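Local atomic coordinates of porin (Acinetobacter baumannii AB307-0294, PDB entry 5DL7), a protein that probably forms a channel across the outer membrane as a porin of the OprD (Opr) family, and binds calcium ions. Residues A[85-94]-A[99-107]; A[135-146]-A[294-302]. One frame throughout, in Å; residues are numbered along the deposited sequence.

Contact 1: residues A[85-94]-A[99-107]. With CA (calcium ion), chain E; CA (calcium ion), chain C.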
loop_
_atom_site.group_PDB
_atom_site.type_symbol
_atom_site.label_atom_id
_atom_site.label_comp_id
_atom_site.label_asym_id
_atom_site.label_seq_id
_atom_site.Cartn_x
_atom_site.Cartn_y
_atom_site.Cartn_z
ATOM N N ALA A 85 13.963 -13.580 16.888
ATOM C CA ALA A 85 13.480 -12.429 16.175
ATOM C C ALA A 85 14.137 -11.141 16.679
ATOM O O ALA A 85 14.282 -10.163 15.943
ATOM C CB ALA A 85 11.956 -12.330 16.420
ATOM N N ASP A 86 14.526 -11.170 17.972
ATOM C CA ASP A 86 14.992 -9.932 18.688
ATOM C C ASP A 86 16.351 -9.497 18.236
ATOM O O ASP A 86 16.740 -8.347 18.444
ATOM C CB ASP A 86 15.033 -10.171 20.214
ATOM C CG ASP A 86 13.701 -10.674 20.770
ATOM O OD1 ASP A 86 12.634 -10.553 20.119
ATOM O OD2 ASP A 86 13.680 -11.130 21.889
ATOM N N ASP A 87 17.048 -10.339 17.552
ATOM C CA ASP A 87 18.334 -9.870 16.994
ATOM C C ASP A 87 18.327 -9.207 15.630
ATOM O O ASP A 87 19.420 -8.945 15.069
ATOM C CB ASP A 87 19.251 -11.023 16.890
ATOM C CG ASP A 87 19.528 -11.672 18.216
ATOM O OD1 ASP A 87 19.890 -10.922 19.155
ATOM O OD2 ASP A 87 19.434 -12.912 18.231
ATOM N N TYR A 88 17.146 -8.903 15.094
ATOM C CA TYR A 88 17.024 -8.312 13.798
ATOM C C TYR A 88 16.283 -7.024 13.857
ATOM O O TYR A 88 15.440 -6.779 14.725
ATOM C CB TYR A 88 16.301 -9.332 12.867
ATOM C CG TYR A 88 17.037 -10.578 12.644
ATOM C CD1 TYR A 88 18.168 -10.583 11.919
ATOM C CD2 TYR A 88 16.707 -11.732 13.284
ATOM C CE1 TYR A 88 18.891 -11.763 11.751
ATOM C CE2 TYR A 88 17.413 -12.860 13.217
ATOM C CZ TYR A 88 18.526 -12.893 12.451
ATOM O OH TYR A 88 19.225 -14.047 12.363
ATOM N N ALA A 89 16.460 -6.170 12.818
ATOM C CA ALA A 89 15.684 -4.963 12.691
ATOM C C ALA A 89 14.157 -5.274 12.388
ATOM O O ALA A 89 13.809 -6.439 12.055
ATOM C CB ALA A 89 16.187 -3.934 11.752
ATOM N N ARG A 90 13.369 -4.381 12.896
ATOM C CA ARG A 90 11.951 -4.517 12.873
ATOM C C ARG A 90 11.512 -4.656 11.399
ATOM O O ARG A 90 11.953 -3.896 10.542
ATOM C CB ARG A 90 11.152 -3.461 13.530
ATOM C CG ARG A 90 11.253 -2.123 13.054
ATOM C CD ARG A 90 10.530 -1.212 14.061
ATOM N NE ARG A 90 9.111 -1.167 13.792
ATOM C CZ ARG A 90 8.431 -0.061 13.394
ATOM N NH1 ARG A 90 9.050 1.111 13.174
ATOM N NH2 ARG A 90 7.101 -0.050 13.287
ATOM N N SER A 91 10.635 -5.640 11.148
ATOM C CA SER A 91 10.002 -5.805 9.802
ATOM C C SER A 91 8.720 -5.104 9.592
ATOM O O SER A 91 8.264 -4.892 8.429
ATOM C CB SER A 91 9.807 -7.323 9.616
ATOM O OG SER A 91 8.713 -7.833 10.358
ATOM N N GLY A 92 7.973 -4.893 10.658
ATOM C CA GLY A 92 6.614 -4.518 10.572
ATOM C C GLY A 92 5.506 -5.595 10.662
ATOM O O GLY A 92 4.338 -5.316 10.592
ATOM N N LEU A 93 5.906 -6.850 10.730
ATOM C CA LEU A 93 4.987 -7.921 10.854
ATOM C C LEU A 93 4.468 -8.043 12.309
ATOM O O LEU A 93 3.523 -8.711 12.565
ATOM C CB LEU A 93 5.633 -9.310 10.483
ATOM C CG LEU A 93 6.019 -9.465 8.996
ATOM C CD1 LEU A 93 6.485 -10.867 8.747
ATOM C CD2 LEU A 93 4.826 -9.177 8.076
ATOM N N LEU A 94 5.329 -7.633 13.266
ATOM C CA LEU A 94 5.033 -7.859 14.706
ATOM C C LEU A 94 5.386 -6.516 15.483
ATOM O O LEU A 94 6.347 -5.771 15.063
ATOM C CB LEU A 94 5.940 -8.922 15.268
ATOM C CG LEU A 94 5.688 -10.367 14.739
ATOM C CD1 LEU A 94 6.885 -11.247 15.051
ATOM C CD2 LEU A 94 4.439 -10.922 15.383
ATOM N N ASP A 99 13.382 -2.286 23.586
ATOM C CA ASP A 99 14.597 -3.064 23.572
ATOM C C ASP A 99 14.823 -3.988 22.349
ATOM O O ASP A 99 15.666 -4.857 22.410
ATOM C CB ASP A 99 14.773 -3.880 24.856
ATOM C CG ASP A 99 13.701 -4.962 25.005
ATOM O OD1 ASP A 99 12.788 -5.046 24.148
ATOM O OD2 ASP A 99 13.682 -5.607 26.011
ATOM N N ASN A 100 13.923 -3.893 21.382
ATOM C CA ASN A 100 13.952 -4.635 20.115
ATOM C C ASN A 100 13.277 -6.006 20.195
ATOM O O ASN A 100 13.253 -6.720 19.160
ATOM C CB ASN A 100 15.352 -4.778 19.519
ATOM C CG ASN A 100 15.296 -4.797 17.994
ATOM O OD1 ASN A 100 14.731 -3.911 17.432
ATOM N ND2 ASN A 100 15.844 -5.804 17.392
ATOM N N SER A 101 12.818 -6.385 21.405
ATOM C CA SER A 101 12.142 -7.681 21.585
ATOM C C SER A 101 10.766 -7.526 20.846
ATOM O O SER A 101 10.067 -6.491 20.894
ATOM C CB SER A 101 11.998 -8.098 23.098
ATOM O OG SER A 101 11.199 -7.087 23.617
ATOM N N ARG A 102 10.378 -8.650 20.238
ATOM C CA ARG A 102 8.998 -8.714 19.662
ATOM C C ARG A 102 7.984 -9.047 20.742
ATOM O O ARG A 102 8.241 -9.961 21.495
ATOM C CB ARG A 102 8.970 -9.888 18.674
ATOM C CG ARG A 102 9.458 -9.361 17.336
ATOM C CD ARG A 102 10.861 -8.762 17.258
ATOM N NE ARG A 102 11.263 -8.588 15.831
ATOM C CZ ARG A 102 12.348 -7.917 15.414
ATOM N NH1 ARG A 102 13.145 -7.267 16.282
ATOM N NH2 ARG A 102 12.716 -7.878 14.119
ATOM N N ASP A 103 6.810 -8.461 20.652
ATOM C CA ASP A 103 5.692 -9.108 21.231
ATOM C C ASP A 103 5.335 -10.395 20.448
ATOM O O ASP A 103 5.238 -10.305 19.249
ATOM C CB ASP A 103 4.532 -8.159 21.205
ATOM C CG ASP A 103 4.716 -6.919 22.207
ATOM O OD1 ASP A 103 5.478 -7.106 23.222
ATOM O OD2 ASP A 103 4.118 -5.882 21.944
ATOM N N ASP A 104 5.028 -11.448 21.134
ATOM C CA ASP A 104 4.870 -12.762 20.539
ATOM C C ASP A 104 3.454 -13.050 20.018
ATOM O O ASP A 104 3.274 -14.007 19.213
ATOM C CB ASP A 104 5.346 -13.806 21.442
ATOM C CG ASP A 104 6.854 -13.680 21.671
ATOM O OD1 ASP A 104 7.666 -13.344 20.747
ATOM O OD2 ASP A 104 7.255 -13.771 22.816
ATOM N N TYR A 105 2.500 -12.205 20.443
ATOM C CA TYR A 105 1.125 -12.328 20.165
ATOM C C TYR A 105 0.569 -10.937 20.113
ATOM O O TYR A 105 1.047 -10.103 20.888
ATOM C CB TYR A 105 0.370 -13.205 21.073
ATOM C CG TYR A 105 -0.996 -12.984 20.845
ATOM C CD1 TYR A 105 -1.635 -13.651 19.803
ATOM C CD2 TYR A 105 -1.742 -12.074 21.618
ATOM C CE1 TYR A 105 -3.001 -13.459 19.477
ATOM C CE2 TYR A 105 -3.083 -11.786 21.261
ATOM C CZ TYR A 105 -3.731 -12.448 20.214
ATOM O OH TYR A 105 -5.113 -12.403 19.967
ATOM N N TYR A 106 -0.275 -10.620 19.103
ATOM C CA TYR A 106 -1.011 -9.403 19.162
ATOM C C TYR A 106 -2.314 -9.559 18.495
ATOM O O TYR A 106 -2.412 -10.230 17.374
ATOM C CB TYR A 106 -0.303 -8.203 18.624
ATOM C CG TYR A 106 0.020 -8.050 17.077
ATOM C CD1 TYR A 106 0.767 -9.018 16.396
ATOM C CD2 TYR A 106 -0.323 -6.873 16.373
ATOM C CE1 TYR A 106 1.135 -8.798 14.998
ATOM C CE2 TYR A 106 0.026 -6.628 14.991
ATOM C CZ TYR A 106 0.788 -7.693 14.341
ATOM O OH TYR A 106 1.194 -7.416 13.079
ATOM N N GLY A 107 -3.324 -8.895 19.064
ATOM C CA GLY A 107 -4.705 -9.077 18.628
ATOM C C GLY A 107 -5.423 -7.740 18.556
ATOM O O GLY A 107 -5.007 -6.854 19.301
HETATM CA CA CA E . 9.279 -12.022 22.378
HETATM CA CA CA C . 5.057 -4.594 23.976
HETATM O O HOH W 1 10.801 -12.414 20.383
HETATM O O HOH W 2 14.371 -2.640 14.968
HETATM O O HOH W 3 1.659 -6.115 10.441
HETATM O O HOH W 4 4.685 -3.008 22.299
HETATM O O HOH W 5 8.723 -10.856 24.155
#
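The guanidinium of R102 meets a row of backbone oxygens in the loop 85-94. NH1 and NH2 both donate end-on to Y88 O, at 2.8 Å from NH1; NH1 also reaches N100 O of its own segment, almost exactly in the guanidinium plane. A89 O receives a weak bond from NH2, and A85 O sits over the face of the group, 3.0 Å above its plane. Salt-bridged through NE to D48, the cation is thus held around its edge, and its rotation is largely fixed. The amide of N100 adds a fork: ND2 gives one hydrogen to D86 O and the other to Y88 O, both at 2.9 Å. D86 OD1 accepts R102 N from above the carboxylate plane. In this OprD-type β-barrel the loop between strands 66-79 and 105-117 folds back on itself and on the start of the latter, and calcium joins in. R102 O and both D104 oxygens bind one ion, one of whose waters donates to D86 OD1; D103 and N97 bind another. Among apolar contacts, L94 CD1 packs on R102 CG at 3.9 Å, while CD2 approaches Y106 CE1. The Y106 hydroxyl donates to L93 O at 2.7 Å, from above the carbonyl plane, with L93 O at the ring edge.

Contact 2: residues A[135-146]-A[294-302]; sequences FSSPARLFPQTY and PFLSGTESP
S137 OG donates to E300 OE1 at 2.7 Å, which accepts on its syn lone pair, and A139 CB lies against the same carboxylate, 3.6 Å from OE1. The side chain of T299 points toward 135-146, and OG1, anti to the backbone N (chi1 -162°), reaches F135 O at 3.1 Å, nearly in line with the carbonyl bond. Q144 reaches over with an extended chain that crosses T299 at about a right angle; its NE2 makes a weak bond to S297 O at 2.7 Å and also bonds Q171. Farther along, Y146 OH rests on L296 CB and CD1, both at 3.5 Å, and a water joins that hydroxyl to S297 OG. In this OprD-family barrel, 135-146 is the connection from strand 134-135 to strand 145-147, whereas an irregular part of the long loop between strands 278-288 and 318-327 supplies 294-302. Behind the first shell, S137 OG also accepts A139 N, making an ST turn, while Q144 OE1 accepts S137 N and ties S137 to Q144 across the base of the connection, beside the backbone bond from Q144 N to S137 O. E300 bends at chi2 (68°) to bring its carboxylate round; OE2 is salt-bridged to R172, which also bonds S137 OG. R140 NE bonds S91 O; a water links its NH1 to E300 OE2, which lies well out of the guanidinium plane, so only the charges interact directly.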
loop_
_atom_site.group_PDB
_atom_site.type_symbol
_atom_site.label_atom_id
_atom_site.label_comp_id
_atom_site.label_asym_id
_atom_site.label_seq_id
_atom_site.Cartn_x
_atom_site.Cartn_y
_atom_site.Cartn_z
ATOM N N PHE A 135 -4.407 5.634 1.868
ATOM C CA PHE A 135 -4.517 4.251 1.432
ATOM C C PHE A 135 -3.939 3.325 2.486
ATOM O O PHE A 135 -2.763 3.301 2.795
ATOM C CB PHE A 135 -3.693 4.082 0.107
ATOM C CG PHE A 135 -4.085 2.822 -0.641
ATOM C CD1 PHE A 135 -3.481 1.618 -0.274
ATOM C CD2 PHE A 135 -4.984 2.796 -1.612
ATOM C CE1 PHE A 135 -3.764 0.419 -0.926
ATOM C CE2 PHE A 135 -5.365 1.537 -2.203
ATOM C CZ PHE A 135 -4.749 0.408 -1.814
ATOM N N SER A 136 -4.861 2.531 3.073
ATOM C CA SER A 136 -4.406 1.601 4.135
ATOM C C SER A 136 -3.325 0.641 3.586
ATOM O O SER A 136 -3.523 -0.052 2.593
ATOM C CB SER A 136 -5.567 0.753 4.517
ATOM O OG SER A 136 -5.191 -0.509 5.150
ATOM N N SER A 137 -2.235 0.602 4.262
ATOM C CA SER A 137 -1.197 -0.367 3.867
ATOM C C SER A 137 -1.640 -1.819 4.057
ATOM O O SER A 137 -1.985 -2.256 5.152
ATOM C CB SER A 137 0.099 -0.162 4.670
ATOM O OG SER A 137 1.070 -1.112 4.306
ATOM N N PRO A 138 -1.556 -2.614 3.010
ATOM C CA PRO A 138 -1.774 -3.956 3.079
ATOM C C PRO A 138 -0.403 -4.779 3.119
ATOM O O PRO A 138 -0.524 -6.012 3.073
ATOM C CB PRO A 138 -2.498 -4.250 1.686
ATOM C CG PRO A 138 -1.608 -3.442 0.876
ATOM C CD PRO A 138 -1.342 -2.112 1.590
ATOM N N ALA A 139 0.694 -4.124 3.252
ATOM C CA ALA A 139 1.996 -4.756 2.882
ATOM C C ALA A 139 2.647 -5.488 4.045
ATOM O O ALA A 139 3.647 -6.165 3.834
ATOM C CB ALA A 139 2.870 -3.657 2.414
ATOM N N ARG A 140 1.979 -5.585 5.226
ATOM C CA ARG A 140 2.477 -6.395 6.341
ATOM C C ARG A 140 1.456 -7.417 6.743
ATOM O O ARG A 140 0.694 -7.914 5.871
ATOM C CB ARG A 140 3.198 -5.536 7.432
ATOM C CG ARG A 140 4.389 -4.755 7.000
ATOM C CD ARG A 140 5.601 -5.598 6.616
ATOM N NE ARG A 140 6.672 -4.699 6.220
ATOM C CZ ARG A 140 6.842 -4.089 5.071
ATOM N NH1 ARG A 140 5.995 -4.246 4.049
ATOM N NH2 ARG A 140 7.798 -3.176 4.899
ATOM N N LEU A 141 1.343 -7.818 8.003
ATOM C CA LEU A 141 0.530 -8.890 8.333
ATOM C C LEU A 141 -0.931 -8.510 8.291
ATOM O O LEU A 141 -1.760 -9.305 7.940
ATOM C CB LEU A 141 0.922 -9.450 9.704
ATOM C CG LEU A 141 0.254 -10.731 10.112
ATOM C CD1 LEU A 141 0.778 -11.888 9.201
ATOM C CD2 LEU A 141 0.525 -11.138 11.594
ATOM N N PHE A 142 -1.273 -7.365 8.850
ATOM C CA PHE A 142 -2.635 -6.852 8.995
ATOM C C PHE A 142 -2.728 -5.507 8.367
ATOM O O PHE A 142 -1.794 -4.740 8.356
ATOM C CB PHE A 142 -2.935 -6.700 10.532
ATOM C CG PHE A 142 -2.841 -7.952 11.269
ATOM C CD1 PHE A 142 -3.516 -9.115 10.855
ATOM C CD2 PHE A 142 -2.219 -8.083 12.505
ATOM C CE1 PHE A 142 -3.464 -10.336 11.524
ATOM C CE2 PHE A 142 -2.190 -9.306 13.133
ATOM C CZ PHE A 142 -2.854 -10.420 12.686
ATOM N N PRO A 143 -3.937 -5.090 7.969
ATOM C CA PRO A 143 -4.133 -3.770 7.360
ATOM C C PRO A 143 -3.997 -2.656 8.391
ATOM O O PRO A 143 -4.416 -2.831 9.499
ATOM C CB PRO A 143 -5.638 -3.816 6.914
ATOM C CG PRO A 143 -6.279 -4.874 7.622
ATOM C CD PRO A 143 -5.163 -5.903 7.956
ATOM N N GLN A 144 -3.425 -1.561 7.994
ATOM C CA GLN A 144 -3.588 -0.249 8.656
ATOM C C GLN A 144 -5.041 0.125 8.691
ATOM O O GLN A 144 -5.777 -0.074 7.702
ATOM C CB GLN A 144 -2.728 0.714 7.925
ATOM C CG GLN A 144 -2.605 2.036 8.518
ATOM C CD GLN A 144 -1.900 2.976 7.501
ATOM O OE1 GLN A 144 -2.189 2.894 6.283
ATOM N NE2 GLN A 144 -1.126 3.878 7.971
ATOM N N THR A 145 -5.497 0.662 9.861
ATOM C CA THR A 145 -6.834 1.131 9.921
ATOM C C THR A 145 -6.868 2.564 10.490
ATOM O O THR A 145 -5.962 3.003 11.128
ATOM C CB THR A 145 -7.876 0.242 10.667
ATOM O OG1 THR A 145 -7.625 0.197 12.069
ATOM C CG2 THR A 145 -7.895 -1.236 10.082
ATOM N N TYR A 146 -7.989 3.216 10.236
ATOM C CA TYR A 146 -8.223 4.625 10.758
ATOM C C TYR A 146 -9.559 4.673 11.447
ATOM O O TYR A 146 -10.449 3.891 11.142
ATOM C CB TYR A 146 -8.195 5.636 9.580
ATOM C CG TYR A 146 -6.874 5.878 9.059
ATOM C CD1 TYR A 146 -6.309 5.092 8.084
ATOM C CD2 TYR A 146 -6.133 6.971 9.474
ATOM C CE1 TYR A 146 -5.039 5.290 7.577
ATOM C CE2 TYR A 146 -4.890 7.243 8.958
ATOM C CZ TYR A 146 -4.311 6.380 7.961
ATOM O OH TYR A 146 -3.078 6.734 7.485
ATOM N N PRO A 294 5.040 14.163 0.361
ATOM C CA PRO A 294 4.458 13.698 1.665
ATOM C C PRO A 294 3.300 12.771 1.490
ATOM O O PRO A 294 2.559 12.824 0.516
ATOM C CB PRO A 294 3.945 14.975 2.376
ATOM C CG PRO A 294 3.477 15.813 1.148
ATOM C CD PRO A 294 4.409 15.465 -0.003
ATOM N N PHE A 295 3.107 11.912 2.528
ATOM C CA PHE A 295 1.951 11.018 2.611
ATOM C C PHE A 295 1.798 10.537 4.053
ATOM O O PHE A 295 2.743 10.775 4.820
ATOM C CB PHE A 295 2.012 9.857 1.560
ATOM C CG PHE A 295 3.369 9.160 1.470
ATOM C CD1 PHE A 295 3.614 8.054 2.307
ATOM C CD2 PHE A 295 4.333 9.568 0.525
ATOM C CE1 PHE A 295 4.806 7.417 2.239
ATOM C CE2 PHE A 295 5.558 8.997 0.475
ATOM C CZ PHE A 295 5.821 7.923 1.367
ATOM N N LEU A 296 0.738 9.881 4.340
ATOM C CA LEU A 296 0.456 9.491 5.743
ATOM C C LEU A 296 1.462 8.508 6.259
ATOM O O LEU A 296 2.011 7.676 5.531
ATOM C CB LEU A 296 -1.002 9.028 5.873
ATOM C CG LEU A 296 -1.980 10.150 5.709
ATOM C CD1 LEU A 296 -3.396 9.578 5.467
ATOM C CD2 LEU A 296 -2.118 11.030 6.938
ATOM N N SER A 297 1.639 8.528 7.560
ATOM C CA SER A 297 2.517 7.570 8.267
ATOM C C SER A 297 2.041 6.138 8.055
ATOM O O SER A 297 0.806 5.834 7.976
ATOM C CB SER A 297 2.567 7.918 9.785
ATOM O OG SER A 297 1.254 7.800 10.365
ATOM N N GLY A 298 2.999 5.233 8.202
ATOM C CA GLY A 298 2.725 3.788 8.298
ATOM C C GLY A 298 2.419 3.016 7.023
ATOM O O GLY A 298 1.880 1.881 7.029
ATOM N N THR A 299 2.691 3.709 5.902
ATOM C CA THR A 299 2.236 3.187 4.582
ATOM C C THR A 299 3.314 3.526 3.468
ATOM O O THR A 299 4.292 4.157 3.796
ATOM C CB THR A 299 0.806 3.648 4.227
ATOM O OG1 THR A 299 0.245 2.755 3.118
ATOM C CG2 THR A 299 0.782 5.013 3.960
ATOM N N GLU A 300 3.052 2.879 2.367
ATOM C CA GLU A 300 3.881 3.002 1.181
ATOM C C GLU A 300 3.541 4.272 0.501
ATOM O O GLU A 300 2.441 4.860 0.577
ATOM C CB GLU A 300 3.626 1.753 0.265
ATOM C CG GLU A 300 4.282 0.472 0.845
ATOM C CD GLU A 300 3.622 -0.047 2.202
ATOM O OE1 GLU A 300 2.318 -0.079 2.165
ATOM O OE2 GLU A 300 4.474 -0.399 3.069
ATOM N N SER A 301 4.527 4.820 -0.279
ATOM C CA SER A 301 4.153 5.975 -1.172
ATOM C C SER A 301 3.051 5.636 -2.123
ATOM O O SER A 301 2.932 4.472 -2.617
ATOM C CB SER A 301 5.439 6.322 -2.012
ATOM O OG SER A 301 5.080 7.358 -2.939
ATOM N N PRO A 302 2.151 6.532 -2.365
ATOM C CA PRO A 302 0.989 6.332 -3.219
ATOM C C PRO A 302 1.166 6.413 -4.721
ATOM O O PRO A 302 0.214 6.301 -5.462
ATOM C CB PRO A 302 -0.018 7.369 -2.715
ATOM C CG PRO A 302 0.883 8.511 -2.459
ATOM C CD PRO A 302 2.069 7.858 -1.698
HETATM O O HOH W 6 6.383 -2.283 2.100
HETATM O O HOH W 7 -1.418 8.392 9.715
#

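How the contacts relate
Contact 1 closes before contact 2 opens along the chain, and their centres lie 18 Å apart. Contact 1 belongs to the loop that leads from strand 66-79 into strand 105-117, whereas contact 2 joins the connection 135-146 to a loop almost 150 residues later, about 5 Å from the centre of the chain in space, against 21 Å for contact 1. Connection 135-146 serves as the bridge between them: S91 O probably accepts a hydrogen bond from R140 NE at 2.7 Å, L93 CD2 packs on L141 N, and the Y106 ring meets F142 edge-to-face. The result is a continuous line of loop contacts from the calcium-bound segment 99-107 to the 294-302 loop, linking strands far apart in sequence.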